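Local coordinates for FERM, ARHGEF and pleckstrin domain-containing protein 2 (Mus musculus, PDB 6D2K) that activates the small GTPase RAC1 as a guanine nucleotide exchange factor and takes part in semaphorin responses, actin remodelling and integrin regulation, at residues A[124-127]-A[128-131]; A[131-135]-A[136-140]; A[183-186]-A[187-190]. All blocks are in the same frame, centred on the assembly; numbering follows the deposited sequence.

Contact 1: residues A[124-127]-A[128-131]; sequences AALL and ISHL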
ATOM      1  N   ALA A 124     -16.300  -4.626   7.160  1.00 13.79           N
ATOM      2  CA  ALA A 124     -16.141  -3.432   6.341  1.00 15.27           C
ATOM      3  C   ALA A 124     -16.940  -2.286   6.944  1.00 17.65           C
ATOM      4  O   ALA A 124     -16.452  -1.157   7.061  1.00 14.61           O
ATOM      5  CB  ALA A 124     -16.596  -3.703   4.909  1.00 18.96           C
ATOM      6  N   ALA A 125     -18.184  -2.589   7.303  1.00 14.28           N
ATOM      7  CA  ALA A 125     -19.091  -1.613   7.898  1.00 15.13           C
ATOM      8  C   ALA A 125     -18.535  -1.079   9.215  1.00 12.40           C
ATOM      9  O   ALA A 125     -18.618   0.138   9.507  1.00 14.58           O
ATOM     10  CB  ALA A 125     -20.447  -2.259   8.126  1.00 17.01           C
ATOM     11  N   LEU A 126     -17.965  -1.978  10.015  1.00 14.32           N
ATOM     12  CA  LEU A 126     -17.340  -1.573  11.269  1.00 14.23           C
ATOM     13  C   LEU A 126     -16.139  -0.651  11.030  1.00 13.70           C
ATOM     14  O   LEU A 126     -15.989   0.371  11.699  1.00 13.80           O
ATOM     15  CB  LEU A 126     -16.936  -2.807  12.079  1.00 14.63           C
ATOM     16  CG  LEU A 126     -16.284  -2.544  13.433  1.00 13.12           C
ATOM     17  CD1 LEU A 126     -17.247  -1.750  14.344  1.00 15.80           C
ATOM     18  CD2 LEU A 126     -15.859  -3.869  14.069  1.00 16.53           C
ATOM     19  N   LEU A 127     -15.266  -1.012  10.097  1.00 13.41           N
ATOM     20  CA  LEU A 127     -14.150  -0.138   9.735  1.00 12.58           C
ATOM     21  C   LEU A 127     -14.638   1.254   9.347  1.00 12.24           C
ATOM     22  O   LEU A 127     -14.107   2.262   9.830  1.00 13.94           O
ATOM     23  CB  LEU A 127     -13.354  -0.734   8.557  1.00 14.69           C
ATOM     24  CG  LEU A 127     -12.365  -1.825   8.933  1.00 15.96           C
ATOM     25  CD1 LEU A 127     -11.873  -2.542   7.670  1.00 17.13           C
ATOM     26  CD2 LEU A 127     -11.190  -1.237   9.694  1.00 16.61           C
ATOM     27  N   ILE A 128     -15.615   1.316   8.449  1.00 13.47           N
ATOM     28  CA  ILE A 128     -16.129   2.601   7.994  1.00 12.93           C
ATOM     29  C   ILE A 128     -16.727   3.380   9.160  1.00 13.93           C
ATOM     30  O   ILE A 128     -16.546   4.587   9.242  1.00 13.75           O
ATOM     31  CB  ILE A 128     -17.158   2.439   6.870  1.00 11.62           C
ATOM     32  CG1 ILE A 128     -16.500   1.761   5.669  1.00 14.69           C
ATOM     33  CG2 ILE A 128     -17.736   3.798   6.458  1.00 16.14           C
ATOM     34  CD1 ILE A 128     -17.487   1.322   4.600  1.00 17.61           C
ATOM     35  N   SER A 129     -17.394   2.688  10.081  1.00 12.53           N
ATOM     36  CA  SER A 129     -18.003   3.389  11.217  1.00 12.70           C
ATOM     37  C   SER A 129     -16.955   4.096  12.088  1.00 13.91           C
ATOM     38  O   SER A 129     -17.209   5.181  12.633  1.00 13.41           O
ATOM     39  CB  SER A 129     -18.887   2.449  12.053  1.00 11.56           C
ATOM     40  OG  SER A 129     -18.118   1.547  12.829  1.00 12.71           O
ATOM     41  N   HIS A 130     -15.789   3.480  12.235  1.00 11.91           N
ATOM     42  CA  HIS A 130     -14.693   4.117  12.969  1.00 12.06           C
ATOM     43  C   HIS A 130     -14.087   5.264  12.176  1.00 10.46           C
ATOM     44  O   HIS A 130     -13.725   6.303  12.752  1.00 11.06           O
ATOM     45  CB  HIS A 130     -13.623   3.104  13.371  1.00 12.28           C
ATOM     46  CG  HIS A 130     -14.006   2.290  14.570  1.00 15.32           C
ATOM     47  ND1 HIS A 130     -14.240   0.934  14.521  1.00 15.76           N
ATOM     48  CD2 HIS A 130     -14.241   2.670  15.848  1.00  9.28           C
ATOM     49  CE1 HIS A 130     -14.576   0.505  15.730  1.00 11.89           C
ATOM     50  NE2 HIS A 130     -14.584   1.542  16.548  1.00 18.36           N
ATOM     51  N   LEU A 131     -14.002   5.095  10.858  1.00 11.82           N
ATOM     52  CA  LEU A 131     -13.527   6.187  10.009  1.00 11.80           C
ATOM     53  C   LEU A 131     -14.459   7.395  10.105  1.00 12.41           C
ATOM     54  O   LEU A 131     -13.992   8.538  10.172  1.00 13.69           O
ATOM     55  CB  LEU A 131     -13.372   5.727   8.552  1.00 12.48           C
ATOM     56  CG  LEU A 131     -12.233   4.742   8.286  1.00 14.28           C
ATOM     57  CD1 LEU A 131     -12.373   4.099   6.900  1.00 14.42           C
ATOM     58  CD2 LEU A 131     -10.888   5.419   8.437  1.00 12.93           C
TER

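Contact 2: residues A[131-135]-A[136-140]; sequences LLQSE and IGDYD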
ATOM      1  N   LEU A 131     -14.002   5.095  10.858  1.00 11.82           N
ATOM      2  CA  LEU A 131     -13.527   6.187  10.009  1.00 11.80           C
ATOM      3  C   LEU A 131     -14.459   7.395  10.105  1.00 12.41           C
ATOM      4  O   LEU A 131     -13.992   8.538  10.172  1.00 13.69           O
ATOM      5  CB  LEU A 131     -13.372   5.727   8.552  1.00 12.48           C
ATOM      6  CG  LEU A 131     -12.233   4.742   8.286  1.00 14.28           C
ATOM      7  CD1 LEU A 131     -12.373   4.099   6.900  1.00 14.42           C
ATOM      8  CD2 LEU A 131     -10.888   5.419   8.437  1.00 12.93           C
ATOM      9  N   LEU A 132     -15.768   7.144  10.141  1.00 11.36           N
ATOM     10  CA  LEU A 132     -16.739   8.223  10.375  1.00 13.82           C
ATOM     11  C   LEU A 132     -16.514   8.886  11.728  1.00 11.79           C
ATOM     12  O   LEU A 132     -16.520  10.109  11.832  1.00 13.85           O
ATOM     13  CB  LEU A 132     -18.178   7.713  10.275  1.00 13.49           C
ATOM     14  CG  LEU A 132     -18.694   7.305   8.894  1.00 16.16           C
ATOM     15  CD1 LEU A 132     -20.147   6.869   9.015  1.00 18.69           C
ATOM     16  CD2 LEU A 132     -18.554   8.439   7.885  1.00 16.43           C
ATOM     17  N   GLN A 133     -16.313   8.094  12.775  1.00 10.96           N
ATOM     18  CA  GLN A 133     -16.103   8.691  14.095  1.00 13.57           C
ATOM     19  C   GLN A 133     -14.880   9.618  14.096  1.00 11.53           C
ATOM     20  O   GLN A 133     -14.918  10.718  14.661  1.00 13.21           O
ATOM     21  CB  GLN A 133     -15.996   7.597  15.156  1.00 14.86           C
ATOM     22  CG  GLN A 133     -15.920   8.096  16.609  1.00 13.29           C
ATOM     23  CD  GLN A 133     -17.177   8.825  17.061  1.00 13.66           C
ATOM     24  OE1 GLN A 133     -18.273   8.560  16.575  1.00 14.91           O
ATOM     25  NE2 GLN A 133     -17.019   9.741  18.018  1.00 17.01           N
ATOM     26  N   SER A 134     -13.812   9.209  13.413  1.00 11.30           N
ATOM     27  CA  SER A 134     -12.615  10.043  13.361  1.00 12.09           C
ATOM     28  C   SER A 134     -12.843  11.340  12.599  1.00 12.62           C
ATOM     29  O   SER A 134     -12.300  12.375  12.981  1.00 18.63           O
ATOM     30  CB  SER A 134     -11.428   9.293  12.731  1.00 12.73           C
ATOM     31  OG  SER A 134     -11.559   9.183  11.325  1.00 20.02           O
ATOM     32  N   GLU A 135     -13.629  11.290  11.524  1.00 12.57           N
ATOM     33  CA  GLU A 135     -13.705  12.427  10.618  1.00 16.03           C
ATOM     34  C   GLU A 135     -14.832  13.387  10.961  1.00 14.47           C
ATOM     35  O   GLU A 135     -14.638  14.606  10.941  1.00 16.59           O
ATOM     36  CB  GLU A 135     -13.826  11.957   9.164  1.00 17.57           C
ATOM     37  CG  GLU A 135     -13.806  13.115   8.162  1.00 18.67           C
ATOM     38  CD  GLU A 135     -13.344  12.690   6.785  1.00 23.05           C
ATOM     39  OE1 GLU A 135     -12.267  12.069   6.680  1.00 25.37           O
ATOM     40  OE2 GLU A 135     -14.048  12.996   5.797  1.00 29.27           O
ATOM     41  N   ILE A 136     -16.010  12.849  11.252  1.00 12.21           N
ATOM     42  CA  ILE A 136     -17.169  13.717  11.532  1.00 13.57           C
ATOM     43  C   ILE A 136     -17.668  13.628  12.975  1.00 13.80           C
ATOM     44  O   ILE A 136     -18.587  14.350  13.359  1.00 16.89           O
ATOM     45  CB  ILE A 136     -18.356  13.480  10.561  1.00 18.58           C
ATOM     46  CG1 ILE A 136     -18.940  12.073  10.721  1.00 17.35           C
ATOM     47  CG2 ILE A 136     -17.942  13.777   9.130  1.00 19.60           C
ATOM     48  CD1 ILE A 136     -20.174  11.837   9.844  1.00 18.94           C
ATOM     49  N   GLY A 137     -17.078  12.746  13.781  1.00 13.59           N
ATOM     50  CA  GLY A 137     -17.442  12.655  15.183  1.00 13.63           C
ATOM     51  C   GLY A 137     -18.679  11.832  15.489  1.00 17.19           C
ATOM     52  O   GLY A 137     -19.047  10.933  14.731  1.00 15.93           O
ATOM     53  N   ASP A 138     -19.324  12.136  16.618  1.00 17.16           N
ATOM     54  CA  ASP A 138     -20.443  11.328  17.092  1.00 16.86           C
ATOM     55  C   ASP A 138     -21.552  11.205  16.068  1.00 17.30           C
ATOM     56  O   ASP A 138     -21.869  12.148  15.335  1.00 19.57           O
ATOM     57  CB  ASP A 138     -21.043  11.918  18.375  1.00 19.67           C
ATOM     58  CG  ASP A 138     -20.136  11.779  19.574  1.00 21.57           C
ATOM     59  OD1 ASP A 138     -19.084  11.109  19.506  1.00 20.55           O
ATOM     60  OD2 ASP A 138     -20.482  12.361  20.626  1.00 24.55           O
ATOM     61  N   TYR A 139     -22.147  10.019  16.054  1.00 19.67           N
ATOM     62  CA  TYR A 139     -23.271   9.693  15.204  1.00 20.83           C
ATOM     63  C   TYR A 139     -24.398  10.712  15.271  1.00 24.45           C
ATOM     64  O   TYR A 139     -24.784  11.186  16.350  1.00 23.79           O
ATOM     65  CB  TYR A 139     -23.832   8.333  15.616  1.00 23.55           C
ATOM     66  CG  TYR A 139     -25.116   7.954  14.908  1.00 26.43           C
ATOM     67  CD1 TYR A 139     -26.355   8.191  15.499  1.00 27.91           C
ATOM     68  CD2 TYR A 139     -25.091   7.352  13.655  1.00 25.01           C
ATOM     69  CE1 TYR A 139     -27.533   7.835  14.862  1.00 29.83           C
ATOM     70  CE2 TYR A 139     -26.266   6.999  13.008  1.00 31.52           C
ATOM     71  CZ  TYR A 139     -27.482   7.245  13.618  1.00 34.70           C
ATOM     72  OH  TYR A 139     -28.653   6.891  12.981  1.00 41.84           O
ATOM     73  N   ASP A 140     -24.910  11.041  14.095  1.00 22.75           N
ATOM     74  CA  ASP A 140     -26.208  11.667  13.947  1.00 24.56           C
ATOM     75  C   ASP A 140     -26.732  11.192  12.607  1.00 26.08           C
ATOM     76  O   ASP A 140     -25.997  11.196  11.620  1.00 22.60           O
ATOM     77  CB  ASP A 140     -26.101  13.181  13.963  1.00 27.00           C
ATOM     78  CG  ASP A 140     -27.349  13.834  13.453  1.00 27.27           C
ATOM     79  OD1 ASP A 140     -28.392  13.727  14.135  1.00 39.63           O
ATOM     80  OD2 ASP A 140     -27.304  14.424  12.363  1.00 25.66           O
TER
HETATM   81  O   HOH W   1     -20.796   7.993  17.566  1.00 16.04           O

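Contact 3: residues A[183-186]-A[187-190]; sequences VLEI and ARKL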
ATOM      1  N   VAL A 183      -9.302   1.327  13.801  1.00 12.03           N
ATOM      2  CA  VAL A 183      -9.177   0.963  12.386  1.00 13.08           C
ATOM      3  C   VAL A 183      -7.951   0.061  12.191  1.00 13.43           C
ATOM      4  O   VAL A 183      -8.034  -0.986  11.520  1.00 12.85           O
ATOM      5  CB  VAL A 183      -9.117   2.214  11.478  1.00 10.62           C
ATOM      6  CG1 VAL A 183      -8.663   1.838  10.058  1.00 13.45           C
ATOM      7  CG2 VAL A 183     -10.469   2.910  11.437  1.00 11.15           C
ATOM      8  N   LEU A 184      -6.830   0.457  12.796  1.00 11.49           N
ATOM      9  CA  LEU A 184      -5.582  -0.294  12.689  1.00 11.66           C
ATOM     10  C   LEU A 184      -5.715  -1.679  13.325  1.00 14.46           C
ATOM     11  O   LEU A 184      -5.207  -2.669  12.796  1.00 13.61           O
ATOM     12  CB  LEU A 184      -4.396   0.451  13.317  1.00 14.59           C
ATOM     13  CG  LEU A 184      -4.154   1.903  12.897  1.00 22.53           C
ATOM     14  CD1 LEU A 184      -2.792   2.394  13.375  1.00 18.36           C
ATOM     15  CD2 LEU A 184      -4.296   2.088  11.405  1.00 22.82           C
ATOM     16  N   GLU A 185      -6.397  -1.735  14.463  1.00 13.80           N
ATOM     17  CA  GLU A 185      -6.568  -2.989  15.196  1.00 15.82           C
ATOM     18  C   GLU A 185      -7.405  -4.001  14.422  1.00 15.69           C
ATOM     19  O   GLU A 185      -7.087  -5.208  14.385  1.00 16.50           O
ATOM     20  CB  GLU A 185      -7.205  -2.700  16.557  1.00 16.07           C
ATOM     21  CG  GLU A 185      -6.179  -2.368  17.610  1.00 23.31           C
ATOM     22  CD  GLU A 185      -5.211  -3.524  17.827  1.00 28.90           C
ATOM     23  OE1 GLU A 185      -3.983  -3.294  17.786  1.00 34.40           O
ATOM     24  OE2 GLU A 185      -5.683  -4.667  18.016  1.00 36.37           O
ATOM     25  N   ILE A 186      -8.475  -3.514  13.807  1.00 14.56           N
ATOM     26  CA  ILE A 186      -9.331  -4.347  12.975  1.00 14.87           C
ATOM     27  C   ILE A 186      -8.574  -4.778  11.718  1.00 16.36           C
ATOM     28  O   ILE A 186      -8.504  -5.962  11.399  1.00 13.35           O
ATOM     29  CB  ILE A 186     -10.608  -3.596  12.555  1.00 14.78           C
ATOM     30  CG1 ILE A 186     -11.527  -3.390  13.766  1.00 14.95           C
ATOM     31  CG2 ILE A 186     -11.339  -4.360  11.466  1.00 18.87           C
ATOM     32  CD1 ILE A 186     -12.626  -2.336  13.544  1.00 18.09           C
ATOM     33  N   ALA A 187      -7.992  -3.809  11.018  1.00 13.74           N
ATOM     34  CA  ALA A 187      -7.336  -4.090   9.737  1.00 14.53           C
ATOM     35  C   ALA A 187      -6.153  -5.035   9.833  1.00 15.47           C
ATOM     36  O   ALA A 187      -5.952  -5.852   8.938  1.00 12.98           O
ATOM     37  CB  ALA A 187      -6.902  -2.799   9.087  1.00 12.44           C
ATOM     38  N   ARG A 188      -5.353  -4.912  10.886  1.00 12.81           N
ATOM     39  CA  ARG A 188      -4.076  -5.636  10.931  1.00 14.25           C
ATOM     40  C   ARG A 188      -4.276  -7.133  11.041  1.00 15.78           C
ATOM     41  O   ARG A 188      -3.336  -7.895  10.803  1.00 17.66           O
ATOM     42  CB  ARG A 188      -3.196  -5.137  12.074  1.00 16.67           C
ATOM     43  CG  ARG A 188      -3.604  -5.650  13.437  1.00 17.81           C
ATOM     44  CD  ARG A 188      -2.786  -4.979  14.509  1.00 23.24           C
ATOM     45  NE  ARG A 188      -3.061  -5.556  15.818  1.00 25.97           N
ATOM     46  CZ  ARG A 188      -2.377  -6.567  16.336  1.00 30.96           C
ATOM     47  NH1 ARG A 188      -2.696  -7.036  17.533  1.00 34.20           N
ATOM     48  NH2 ARG A 188      -1.367  -7.100  15.659  1.00 30.25           N
ATOM     49  N   LYS A 189      -5.483  -7.565  11.406  1.00 14.85           N
ATOM     50  CA  LYS A 189      -5.766  -9.008  11.487  1.00 15.68           C
ATOM     51  C   LYS A 189      -6.355  -9.579  10.201  1.00 17.55           C
ATOM     52  O   LYS A 189      -6.569 -10.798  10.097  1.00 19.68           O
ATOM     53  CB  LYS A 189      -6.708  -9.323  12.659  1.00 17.44           C
ATOM     54  CG  LYS A 189      -6.122  -9.034  14.036  1.00 23.90           C
ATOM     55  CD  LYS A 189      -4.954  -9.955  14.322  1.00 30.30           C
ATOM     56  CE  LYS A 189      -4.467  -9.798  15.749  1.00 36.97           C
ATOM     57  NZ  LYS A 189      -3.298 -10.676  16.019  1.00 41.43           N
ATOM     58  N   LEU A 190      -6.616  -8.718   9.218  1.00 13.44           N
ATOM     59  CA  LEU A 190      -7.191  -9.150   7.951  1.00 14.58           C
ATOM     60  C   LEU A 190      -6.121  -9.779   7.084  1.00 15.00           C
ATOM     61  O   LEU A 190      -5.003  -9.283   7.016  1.00 14.25           O
ATOM     62  CB  LEU A 190      -7.815  -7.983   7.191  1.00 13.25           C
ATOM     63  CG  LEU A 190      -8.920  -7.287   7.976  1.00 15.82           C
ATOM     64  CD1 LEU A 190      -9.412  -6.091   7.190  1.00 17.39           C
ATOM     65  CD2 LEU A 190     -10.049  -8.281   8.258  1.00 16.60           C
TER

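Contact 1: residues A[124-127]-A[128-131]
The carbonyl oxygen of L126 is gripped by two donors from the next turn of its helix, and one of them is a side chain. S129 OG donates to L126 O at 2.7 Å, while H130 N makes the expected helical bond to the same L126 O at 3.2 Å. The two approaches differ: the backbone donor comes in at a C=O...N angle of 156°, the hydroxyl at 120°, well bent away from the carbonyl direction. This is the familiar way in which a serine inside a helix folds back on the carbonyl three residues earlier. Its first torsion makes the bond possible, since with chi1 at 74° OG stands between the backbone N and the carbonyl carbon, turned back along the helix. A buried hydroxyl is thereby satisfied without breaking the main-chain pattern, and the same OG is also hydrogen-bonded to H171 NE2. Beside it, L126 CD1 lies 3.7 Å from S129 OG, and the L126 side chain runs alongside that of H130, both pointing the same way. On another part of the turn, I128 lays CG1 against A124 O at 3.2 Å, and I128 N bonds to this oxygen at 3.0 Å. L131 repeats the arrangement one turn on: its CG rests 3.5 Å from L127 O, the acceptor of L131 N. The segment belongs to helix 121-136 in the all-helical central lobe of the FERM domain, and it packs against three other helices. A125, L126 and S129 meet helix 161-168 through K163, I164 and F167; L126 and L127 pack on I186 of helix 176-187, while I128 touches L112 of helix 98-113.

Contact 2: residues A[131-135]-A[136-140]
The side chains of Q133 and D138 lie side by side and run in the same direction, with amide and carboxylate planes 32° apart. The amide is the donor: Q133 NE2 reaches D138 OD1 at 2.9 Å in a nearly straight bond (164°), and the acceptor stays close to the amide plane. Q133 gets there because CG is anti to the backbone N (chi1 -174°) and the chain then bends at chi2, bringing its end back toward the loop. The other end of the amide is engaged as well, for a water donates to Q133 OE1 at 2.8 Å and accepts from Y139 N. Outside the turn, G173 N also bonds to D138 OD1, and Q174 O accepts from Q133 NE2. With an alanine here, D138 OD1 would keep G173 N but lose its amide mate, the water would lose its acceptor, and the loop would probably be held less firmly to the last helical turn. I136 is turned differently: its CG1 leans over L132 O at 3.3 Å, and its CD1 meets L132 CD2 at 4.2 Å. I136 N keeps a sound helical bond to L132 O (2.8 Å), whereas G137 N makes weak ones to L132 O and Q133 O. The helical bonding weakens where phi turns positive at G137, a position at which any side chain would press against the carbonyl of I136. Such a glycine is a common helix terminator, and the chain soon starts again: D140, through OD2 bonded to L143 N, is the N-cap of helix 141-150. Glycine stop and aspartate N-cap thus bound a short interhelical loop in the FERM central lobe.

Contact 3: residues A[183-186]-A[187-190]
R188 holds CG between its backbone N and carbonyl carbon (chi1 77°), and the E185 chain bends at chi2; these two torsions bring the charged ends alongside each other. The result is an i to i+3 salt bridge at the C-terminal end of helix 176-187, the last helix of the FERM central lobe, where the chain passes into a type I beta turn from A187 to L190. R188 NE donates to E185 OE1 at 3.1 Å, but the bond is weak, with an angle of 133° at the hydrogen. Carboxylate and guanidinium planes stand 58° apart; E185 OE2 lies at the guanidinium edge, in its plane. K189 CE lies above the guanidinium plane, near its border. Farther out, R188 NH2 makes a weak hydrogen bond to P90 O. Aliphatic carbons of R188 run past the helix end, CG being 3.4 Å from L184 O, and the positive charge is probably favoured there by the carbonyls. On the backbone, R188 N still bonds to L184 O at 2.9 Å, whereas K189 N reaches I186 O only weakly. L190 N closes the turn on A187 O, and L190 CG comes to rest 3.7 Å from I186 O.

Read from the N terminus, contact 1 spans about two turns within helix 121-136. Contact 2 takes over at the shared L131 and carries the chain out of that helix toward helix 141-150. Contact 3 comes much later, where helix 176-187 ends and the chain heads for strand 198-201. Because the three follow in series, with only that overlap, none nests or crosses. Space nevertheless joins them: H130 CB packs on V183 CG2 at 3.7 Å between contacts 1 and 3, and L131 CD2 meets V183 CG2 at 3.9 Å between contacts 2 and 3. Helices 121-136 and 176-187 are thus tied together through aliphatic carbons, all within the FERM central lobe.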